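Local coordinates for DELTA1-pyrroline-2-carboxylate reductase (Thermococcus litoralis DSM 5473, PDB 6T3E), which catalyses the NADH-dependent reduction of Delta1-pyrroline-2-carboxylate to L-proline, and probably serves in L-hydroxyproline metabolism, at residues Pro97-Thr100 and Lys101-Leu104; Gly127-Ile130 and Thr131-Thr135; Asn188-Lys191 and Phe192-Met196. All blocks are in the same frame, centred on the assembly; numbering follows the deposited sequence.

In the fold
The three contacts are local. Each sits on a different element, and the bound NADH is what they share. Contact 1 lies on the surface, in the loop between strands 87-95 and 107-114, and is made almost wholly by the backbone of a turn. Contact 2 is buried in the first turns of helix 128-146. Its polar side faces NADH and L-proline, and its apolar side packs within the protein. Contact 3 is partly buried on helix 186-200 of the parallel sheet domain. There, charged pairs lie on the outer side and apolar groups lie against strands and a helix. The centres of the contacts are about 18 to 19 Å apart, and none touches another.

Contact 1: residues Pro97-Thr100 and Lys101-Leu104; sequences PENT and KKGL
Asn99 and Leu104 close a Schellman-type turn at the end of a short 3-10 segment. This is a local surface contact in the loop between strands 87-95 and 107-114. The Leu104 amide reaches back five residues to Asn99 O, at 3.1 Å. Gly103 N points back to Thr100 O, but this inner bond of the motif is weak, with 3.5 Å between the two atoms. Gly103 has the positive phi of 71° expected of the residue that reverses the chain here. Asn99 O also accepts from Lys102 N at 2.8 Å. The two donors come from opposite faces of its carbonyl plane, and both lie well out of that plane. A further backbone bond runs from Lys101 N to Glu98 O, so the whole turn is stitched by main-chain groups.

The side chains add less. Leu104 CB crosses by the Asn99 amide at an angle, 4.0 Å from Asn99 CG. The Asn99 amide gets its bonds outside the turn: ND2 donates to Pro105 O and to Thr118 O of the second subunit. Leu104 packs on that same Thr118 of the second subunit, so this side of the loop takes part in the dimer contact. Thr100 faces another way, touching NADH and Ser106. With CG beside the backbone N (chi1 -49°) and the rest extended, the Lys102 chain leads away; CB and CG are the atoms near Asn99 O. Where the chain leaves the turn, the Leu104 carbonyl turns back to Thr100, with Leu104 O 3.2 Å from Thr100 CA in a CH...O contact.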
loop_
_atom_site.group_PDB
_atom_site.type_symbol
_atom_site.label_atom_id
_atom_site.label_comp_id
_atom_site.label_asym_id
_atom_site.label_seq_id
_atom_site.Cartn_x
_atom_site.Cartn_y
_atom_site.Cartn_z
ATOM N N PRO B 97 -17.467 9.611 -3.824
ATOM C CA PRO B 97 -18.826 9.931 -3.338
ATOM C C PRO B 97 -19.886 10.035 -4.424
ATOM O O PRO B 97 -21.078 9.915 -4.111
ATOM C CB PRO B 97 -18.632 11.280 -2.635
ATOM C CG PRO B 97 -17.174 11.365 -2.347
ATOM C CD PRO B 97 -16.493 10.655 -3.468
ATOM N N GLU B 98 -19.499 10.277 -5.674
ATOM C CA GLU B 98 -20.433 10.335 -6.791
ATOM C C GLU B 98 -20.597 8.992 -7.499
ATOM O O GLU B 98 -21.256 8.932 -8.541
ATOM C CB GLU B 98 -19.982 11.388 -7.805
ATOM C CG GLU B 98 -19.988 12.803 -7.272
ATOM C CD GLU B 98 -21.379 13.252 -6.846
ATOM O OE1 GLU B 98 -22.253 13.432 -7.733
ATOM O OE2 GLU B 98 -21.600 13.410 -5.621
ATOM N N ASN B 99 -20.029 7.916 -6.953
ATOM C CA ASN B 99 -20.109 6.626 -7.628
ATOM C C ASN B 99 -21.540 6.114 -7.674
ATOM O O ASN B 99 -21.923 5.447 -8.643
ATOM C CB ASN B 99 -19.208 5.602 -6.925
ATOM C CG ASN B 99 -17.934 5.279 -7.706
ATOM O OD1 ASN B 99 -17.621 5.896 -8.728
ATOM N ND2 ASN B 99 -17.185 4.304 -7.207
ATOM N N THR B 100 -22.355 6.452 -6.668
ATOM C CA THR B 100 -23.733 5.977 -6.651
ATOM C C THR B 100 -24.511 6.475 -7.858
ATOM O O THR B 100 -25.492 5.836 -8.257
ATOM C CB THR B 100 -24.426 6.409 -5.354
ATOM O OG1 THR B 100 -24.601 7.827 -5.355
ATOM C CG2 THR B 100 -23.589 6.027 -4.144
ATOM N N LYS B 101 -24.047 7.557 -8.490
ATOM C CA LYS B 101 -24.665 8.079 -9.703
ATOM C C LYS B 101 -24.357 7.234 -10.933
ATOM O O LYS B 101 -25.083 7.327 -11.928
ATOM C CB LYS B 101 -24.202 9.526 -9.931
ATOM C CG LYS B 101 -25.257 10.463 -10.510
ATOM C CD LYS B 101 -24.670 11.436 -11.541
ATOM C CE LYS B 101 -25.763 12.258 -12.245
ATOM N NZ LYS B 101 -26.880 11.415 -12.754
ATOM N N LYS B 102 -23.322 6.398 -10.880
ATOM C CA LYS B 102 -22.940 5.530 -11.987
ATOM C C LYS B 102 -23.340 4.078 -11.761
ATOM O O LYS B 102 -22.863 3.195 -12.483
ATOM C CB LYS B 102 -21.427 5.611 -12.237
ATOM C CG LYS B 102 -20.857 7.026 -12.324
ATOM C CD LYS B 102 -19.350 7.010 -12.549
ATOM C CE LYS B 102 -18.784 8.423 -12.702
ATOM N NZ LYS B 102 -17.397 8.400 -13.274
ATOM N N GLY B 103 -24.211 3.812 -10.790
ATOM C CA GLY B 103 -24.536 2.445 -10.435
ATOM C C GLY B 103 -23.423 1.697 -9.729
ATOM O O GLY B 103 -23.350 0.470 -9.831
ATOM N N LEU B 104 -22.562 2.402 -8.999
ATOM C CA LEU B 104 -21.445 1.809 -8.282
ATOM C C LEU B 104 -21.446 2.261 -6.829
ATOM O O LEU B 104 -21.840 3.390 -6.525
ATOM C CB LEU B 104 -20.110 2.194 -8.940
ATOM C CG LEU B 104 -19.733 1.381 -10.179
ATOM C CD1 LEU B 104 -18.385 1.818 -10.739
ATOM C CD2 LEU B 104 -19.719 -0.091 -9.848
#

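Contact 2: residues Gly127-Ile130 and Thr131-Thr135; sequences GTFI and TAMRT. With NAI (1,4-dihydronicotinamide adenine dinucleotide), chain F; PRO (proline), chain E.
Arg134 begins its course against Ile130, one turn back on helix 128-146. Its CB and CG lie by the Ile130 carbonyl oxygen. A chi1 of 69° tucks CG between the backbone N and carbonyl carbon, and bends at chi2 and chi3 carry the chain on toward the ligands. NE donates to Thr135 OG1 at 3.2 Å, near the guanidinium plane, and also pairs with Glu326. NH1 forms a salt bridge with Asp327. NH2 bonds Pro O of the bound L-proline at 2.9 Å, with an N-H...O angle of 156°, and this oxygen lies in the guanidinium plane. Cut back to an alanine, this position would probably leave the ligand carboxylate without this bond and Glu326 and Asp327 without their mate.

Thr131 OG1 bonds Gly127 O at 2.8 Å, and Thr131 N bonds the same oxygen. Lys91 NZ is hydrogen-bonded to this hydroxyl as well, while Thr131 CG2 faces the proline and the nicotinamide. The apolar side belongs to Phe129 and Met133. Met133 CG sits over one face of the Phe129 ring, 3.7 Å from its centroid, in a CH-pi contact, and Met133 SD lies obliquely beyond in a Met-aromatic contact. The helix start thus lines the active site, where proline and the nicotinamide ring of NADH meet.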
loop_
_atom_site.group_PDB
_atom_site.type_symbol
_atom_site.label_atom_id
_atom_site.label_comp_id
_atom_site.label_asym_id
_atom_site.label_seq_id
_atom_site.Cartn_x
_atom_site.Cartn_y
_atom_site.Cartn_z
ATOM N N GLY B 127 -12.823 -6.939 -0.927
ATOM C CA GLY B 127 -12.696 -6.249 0.336
ATOM C C GLY B 127 -13.892 -5.411 0.697
ATOM O O GLY B 127 -14.028 -5.005 1.853
ATOM N N THR B 128 -14.802 -5.210 -0.257
ATOM C CA THR B 128 -15.926 -4.304 -0.031
ATOM C C THR B 128 -16.807 -4.787 1.107
ATOM O O THR B 128 -17.182 -4.008 1.990
ATOM C CB THR B 128 -16.758 -4.160 -1.305
ATOM O OG1 THR B 128 -15.906 -3.846 -2.412
ATOM C CG2 THR B 128 -17.764 -3.062 -1.132
ATOM N N PHE B 129 -17.145 -6.074 1.108
ATOM C CA PHE B 129 -17.997 -6.627 2.156
ATOM C C PHE B 129 -17.268 -6.662 3.494
ATOM O O PHE B 129 -17.865 -6.378 4.543
ATOM C CB PHE B 129 -18.469 -8.015 1.722
ATOM C CG PHE B 129 -19.087 -8.834 2.812
ATOM C CD1 PHE B 129 -20.382 -8.586 3.240
ATOM C CD2 PHE B 129 -18.384 -9.877 3.382
ATOM C CE1 PHE B 129 -20.957 -9.360 4.228
ATOM C CE2 PHE B 129 -18.949 -10.654 4.368
ATOM C CZ PHE B 129 -20.238 -10.395 4.792
ATOM N N ILE B 130 -15.971 -6.978 3.470
ATOM C CA ILE B 130 -15.182 -7.024 4.694
ATOM C C ILE B 130 -15.014 -5.629 5.269
ATOM O O ILE B 130 -14.975 -5.449 6.493
ATOM C CB ILE B 130 -13.831 -7.698 4.436
ATOM C CG1 ILE B 130 -14.011 -9.209 4.477
ATOM C CG2 ILE B 130 -12.790 -7.235 5.462
ATOM C CD1 ILE B 130 -13.147 -9.907 3.513
ATOM N N THR B 131 -14.878 -4.626 4.403
ATOM C CA THR B 131 -14.774 -3.259 4.894
ATOM C C THR B 131 -16.010 -2.876 5.700
ATOM O O THR B 131 -15.900 -2.397 6.835
ATOM C CB THR B 131 -14.613 -2.298 3.716
ATOM O OG1 THR B 131 -13.399 -2.582 3.010
ATOM C CG2 THR B 131 -14.612 -0.838 4.198
ATOM N N ALA B 132 -17.193 -3.176 5.170
ATOM C CA ALA B 132 -18.423 -2.877 5.892
ATOM C C ALA B 132 -18.525 -3.705 7.171
ATOM O O ALA B 132 -18.947 -3.190 8.215
ATOM C CB ALA B 132 -19.627 -3.110 4.982
ATOM N N MET B 133 -18.140 -4.989 7.118
ATOM C CA MET B 133 -18.239 -5.825 8.310
ATOM C C MET B 133 -17.291 -5.339 9.400
ATOM O O MET B 133 -17.706 -5.130 10.546
ATOM C CB MET B 133 -17.971 -7.293 7.962
ATOM C CG MET B 133 -19.024 -7.916 7.034
ATOM S SD MET B 133 -20.635 -8.224 7.822
ATOM C CE MET B 133 -20.158 -9.269 9.200
ATOM N N ARG B 134 -16.024 -5.104 9.053
ATOM C CA ARG B 134 -15.043 -4.689 10.059
ATOM C C ARG B 134 -15.334 -3.294 10.602
ATOM O O ARG B 134 -15.003 -3.002 11.759
ATOM C CB ARG B 134 -13.628 -4.755 9.474
ATOM C CG ARG B 134 -13.359 -3.709 8.405
ATOM C CD ARG B 134 -12.288 -2.752 8.812
ATOM N NE ARG B 134 -12.630 -1.371 8.507
ATOM C CZ ARG B 134 -11.777 -0.493 7.996
ATOM N NH1 ARG B 134 -10.535 -0.849 7.721
ATOM N NH2 ARG B 134 -12.163 0.742 7.751
ATOM N N THR B 135 -15.934 -2.417 9.786
ATOM C CA THR B 135 -16.292 -1.084 10.258
ATOM C C THR B 135 -17.436 -1.135 11.261
ATOM O O THR B 135 -17.384 -0.479 12.306
ATOM C CB THR B 135 -16.669 -0.201 9.075
ATOM O OG1 THR B 135 -15.546 -0.071 8.197
ATOM C CG2 THR B 135 -17.113 1.174 9.552
HETATM P PA NAI F . -22.822 5.355 0.766
HETATM O O1A NAI F . -22.710 6.341 -0.367
HETATM O O2A NAI F . -23.244 4.001 0.231
HETATM O O5B NAI F . -23.834 5.873 1.956
HETATM C C5B NAI F . -23.667 7.240 2.314
HETATM C C4B NAI F . -25.069 7.816 2.798
HETATM O O4B NAI F . -24.921 8.994 3.307
HETATM C C3B NAI F . -25.995 7.992 1.572
HETATM O O3B NAI F . -27.117 7.255 1.765
HETATM C C2B NAI F . -26.273 9.509 1.535
HETATM O O2B NAI F . -27.638 9.791 0.948
HETATM C C1B NAI F . -26.202 9.842 2.793
HETATM N N9A NAI F . -25.969 11.249 2.978
HETATM C C8A NAI F . -24.994 11.915 2.354
HETATM N N7A NAI F . -25.059 13.182 2.747
HETATM C C5A NAI F . -26.075 13.300 3.618
HETATM C C6A NAI F . -26.549 14.392 4.305
HETATM N N6A NAI F . -26.141 15.784 4.334
HETATM N N1A NAI F . -27.588 14.265 5.128
HETATM C C2A NAI F . -28.160 13.046 5.290
HETATM N N3A NAI F . -27.689 11.968 4.614
HETATM C C4A NAI F . -26.637 12.112 3.768
HETATM O O3 NAI F . -21.303 5.272 1.442
HETATM P PN NAI F . -20.946 4.347 2.781
HETATM O O1N NAI F . -20.222 3.133 2.233
HETATM O O2N NAI F . -22.188 3.995 3.552
HETATM O O5D NAI F . -19.957 5.191 3.754
HETATM C C5D NAI F . -20.541 6.045 4.667
HETATM C C4D NAI F . -19.422 6.906 5.311
HETATM O O4D NAI F . -18.618 6.178 6.061
HETATM C C3D NAI F . -18.535 7.513 4.214
HETATM O O3D NAI F . -18.223 8.813 4.559
HETATM C C2D NAI F . -17.249 6.675 4.241
HETATM O O2D NAI F . -16.108 7.512 3.664
HETATM C C1D NAI F . -17.116 6.410 5.515
HETATM N N1N NAI F . -16.350 5.168 5.712
HETATM C C2N NAI F . -15.363 5.060 6.771
HETATM C C3N NAI F . -14.923 3.658 7.276
HETATM C C7N NAI F . -14.447 3.596 8.753
HETATM O O7N NAI F . -14.514 4.581 9.391
HETATM N N7N NAI F . -13.929 2.333 9.327
HETATM C C4N NAI F . -15.510 2.402 6.664
HETATM C C5N NAI F . -16.089 2.619 5.260
HETATM C C6N NAI F . -16.565 4.023 4.848
HETATM N N PRO E . -12.213 4.964 4.970
HETATM C CA PRO E . -12.716 3.601 4.770
HETATM C C PRO E . -11.778 2.499 5.257
HETATM O O PRO E . -10.880 2.709 6.086
HETATM C CB PRO E . -12.883 3.525 3.253
HETATM C CG PRO E . -13.255 4.920 2.857
HETATM C CD PRO E . -12.599 5.857 3.860
HETATM O OXT PRO E . -11.904 1.355 4.819
#

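Contact 3: residues Asn188-Lys191 and Phe192-Met196; sequences NAKK and FAEEM
The amides of Phe192, Ala193, Glu194 and Glu195 each bond the carbonyl oxygen four residues back, from Asn188 to Lys191, in regular alpha-helical geometry. The straightest is Glu194 N to Lys190 O, at 2.9 Å with an N-H...O angle of 175°. This is helix 186-200, which links the parallel strands 178-182 and 203-206 in a beta-alpha-beta unit of the Rossmann-like domain.

Two pairs with i to i+4 spacing run along the outer side. Lys191 and Glu195 form a salt bridge through NZ and OE2. The modelled separation of 2.4 Å between Lys191 NZ and Glu195 OE2 is doubtfully short, so the detail of the pairing is doubtful. Lys191 stays extended until chi4, and a turn there to 62° brings its ammonium to the carboxylate. Glu195 OE1 has a second, long and weak ion pair with Arg164. Lys190 and Glu194 meet less fully. The Glu194 carboxylate crosses the aliphatic chain of Lys190, with OE2 nearest to CE, while Lys190 NZ stays 4.4 Å from Glu194 OE2, too far for a salt bridge.

The inner side is apolar. Phe192 packs on Ala163 and Leu167 of helix 161-173 and on Val181. Met196 CG stands over the centre of the Phe192 ring, 3.7 Å above its plane. Ala193 meets Val181 and Ile204. At the start of the segment, Asn188 turns its amide to the cofactor, and ND2 bonds O3B of NADH, on the adenosine ribose. The chemistry thus implies a two-sided helix: opposite charges probably steady the outer side, and apolar packing joins the inner side to the sheet and to helix 161-173, beside the NADH site.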
loop_
_atom_site.group_PDB
_atom_site.type_symbol
_atom_site.label_atom_id
_atom_site.label_comp_id
_atom_site.label_asym_id
_atom_site.label_seq_id
_atom_site.Cartn_x
_atom_site.Cartn_y
_atom_site.Cartn_z
ATOM N N ASN B 188 -33.101 5.587 -0.215
ATOM C CA ASN B 188 -32.170 4.882 0.655
ATOM C C ASN B 188 -32.765 4.683 2.037
ATOM O O ASN B 188 -32.574 3.627 2.651
ATOM C CB ASN B 188 -30.844 5.636 0.748
ATOM C CG ASN B 188 -30.115 5.705 -0.584
ATOM O OD1 ASN B 188 -30.530 5.081 -1.562
ATOM N ND2 ASN B 188 -29.006 6.451 -0.620
ATOM N N ALA B 189 -33.485 5.682 2.549
ATOM C CA ALA B 189 -34.086 5.535 3.871
ATOM C C ALA B 189 -35.192 4.489 3.868
ATOM O O ALA B 189 -35.287 3.681 4.796
ATOM C CB ALA B 189 -34.613 6.880 4.369
ATOM N N LYS B 190 -36.029 4.482 2.830
ATOM C CA LYS B 190 -37.112 3.507 2.752
ATOM C C LYS B 190 -36.558 2.099 2.599
ATOM O O LYS B 190 -36.924 1.186 3.351
ATOM C CB LYS B 190 -38.030 3.858 1.578
ATOM C CG LYS B 190 -39.327 3.075 1.506
ATOM C CD LYS B 190 -40.170 3.525 0.313
ATOM C CE LYS B 190 -41.341 2.580 0.091
ATOM N NZ LYS B 190 -42.207 2.981 -1.042
ATOM N N LYS B 191 -35.625 1.925 1.662
ATOM C CA LYS B 191 -35.037 0.615 1.441
ATOM C C LYS B 191 -34.317 0.130 2.684
ATOM O O LYS B 191 -34.372 -1.054 3.018
ATOM C CB LYS B 191 -34.086 0.672 0.248
ATOM C CG LYS B 191 -33.874 -0.671 -0.400
ATOM C CD LYS B 191 -32.887 -0.601 -1.538
ATOM C CE LYS B 191 -32.235 -1.974 -1.747
ATOM N NZ LYS B 191 -33.233 -3.032 -2.131
ATOM N N PHE B 192 -33.659 1.039 3.396
ATOM C CA PHE B 192 -33.000 0.677 4.644
ATOM C C PHE B 192 -34.007 0.219 5.692
ATOM O O PHE B 192 -33.839 -0.846 6.305
ATOM C CB PHE B 192 -32.183 1.864 5.160
ATOM C CG PHE B 192 -31.348 1.552 6.361
ATOM C CD1 PHE B 192 -31.915 1.529 7.631
ATOM C CD2 PHE B 192 -29.989 1.301 6.230
ATOM C CE1 PHE B 192 -31.149 1.241 8.743
ATOM C CE2 PHE B 192 -29.214 1.011 7.346
ATOM C CZ PHE B 192 -29.796 0.983 8.600
ATOM N N ALA B 193 -35.045 1.027 5.937
ATOM C CA ALA B 193 -36.008 0.685 6.981
ATOM C C ALA B 193 -36.697 -0.644 6.690
ATOM O O ALA B 193 -36.800 -1.505 7.569
ATOM C CB ALA B 193 -37.030 1.803 7.150
ATOM N N GLU B 194 -37.137 -0.846 5.449
ATOM C CA GLU B 194 -37.802 -2.097 5.098
ATOM C C GLU B 194 -36.844 -3.273 5.234
ATOM O O GLU B 194 -37.090 -4.211 6.003
ATOM C CB GLU B 194 -38.351 -2.027 3.671
ATOM C CG GLU B 194 -39.537 -1.096 3.487
ATOM C CD GLU B 194 -39.913 -0.934 2.024
ATOM O OE1 GLU B 194 -39.340 -1.672 1.187
ATOM O OE2 GLU B 194 -40.772 -0.074 1.713
ATOM N N GLU B 195 -35.732 -3.224 4.492
ATOM C CA GLU B 195 -34.836 -4.369 4.398
ATOM C C GLU B 195 -34.144 -4.659 5.721
ATOM O O GLU B 195 -33.938 -5.828 6.068
ATOM C CB GLU B 195 -33.822 -4.136 3.291
ATOM C CG GLU B 195 -34.434 -4.320 1.928
ATOM C CD GLU B 195 -33.411 -4.207 0.827
ATOM O OE1 GLU B 195 -32.263 -3.801 1.119
ATOM O OE2 GLU B 195 -33.752 -4.552 -0.324
ATOM N N MET B 196 -33.737 -3.622 6.454
ATOM C CA MET B 196 -33.059 -3.862 7.727
ATOM C C MET B 196 -34.026 -4.305 8.822
ATOM O O MET B 196 -33.594 -4.904 9.809
ATOM C CB MET B 196 -32.270 -2.628 8.157
ATOM C CG MET B 196 -31.010 -2.387 7.311
ATOM S SD MET B 196 -29.909 -3.817 7.176
ATOM C CE MET B 196 -29.146 -3.757 8.790
#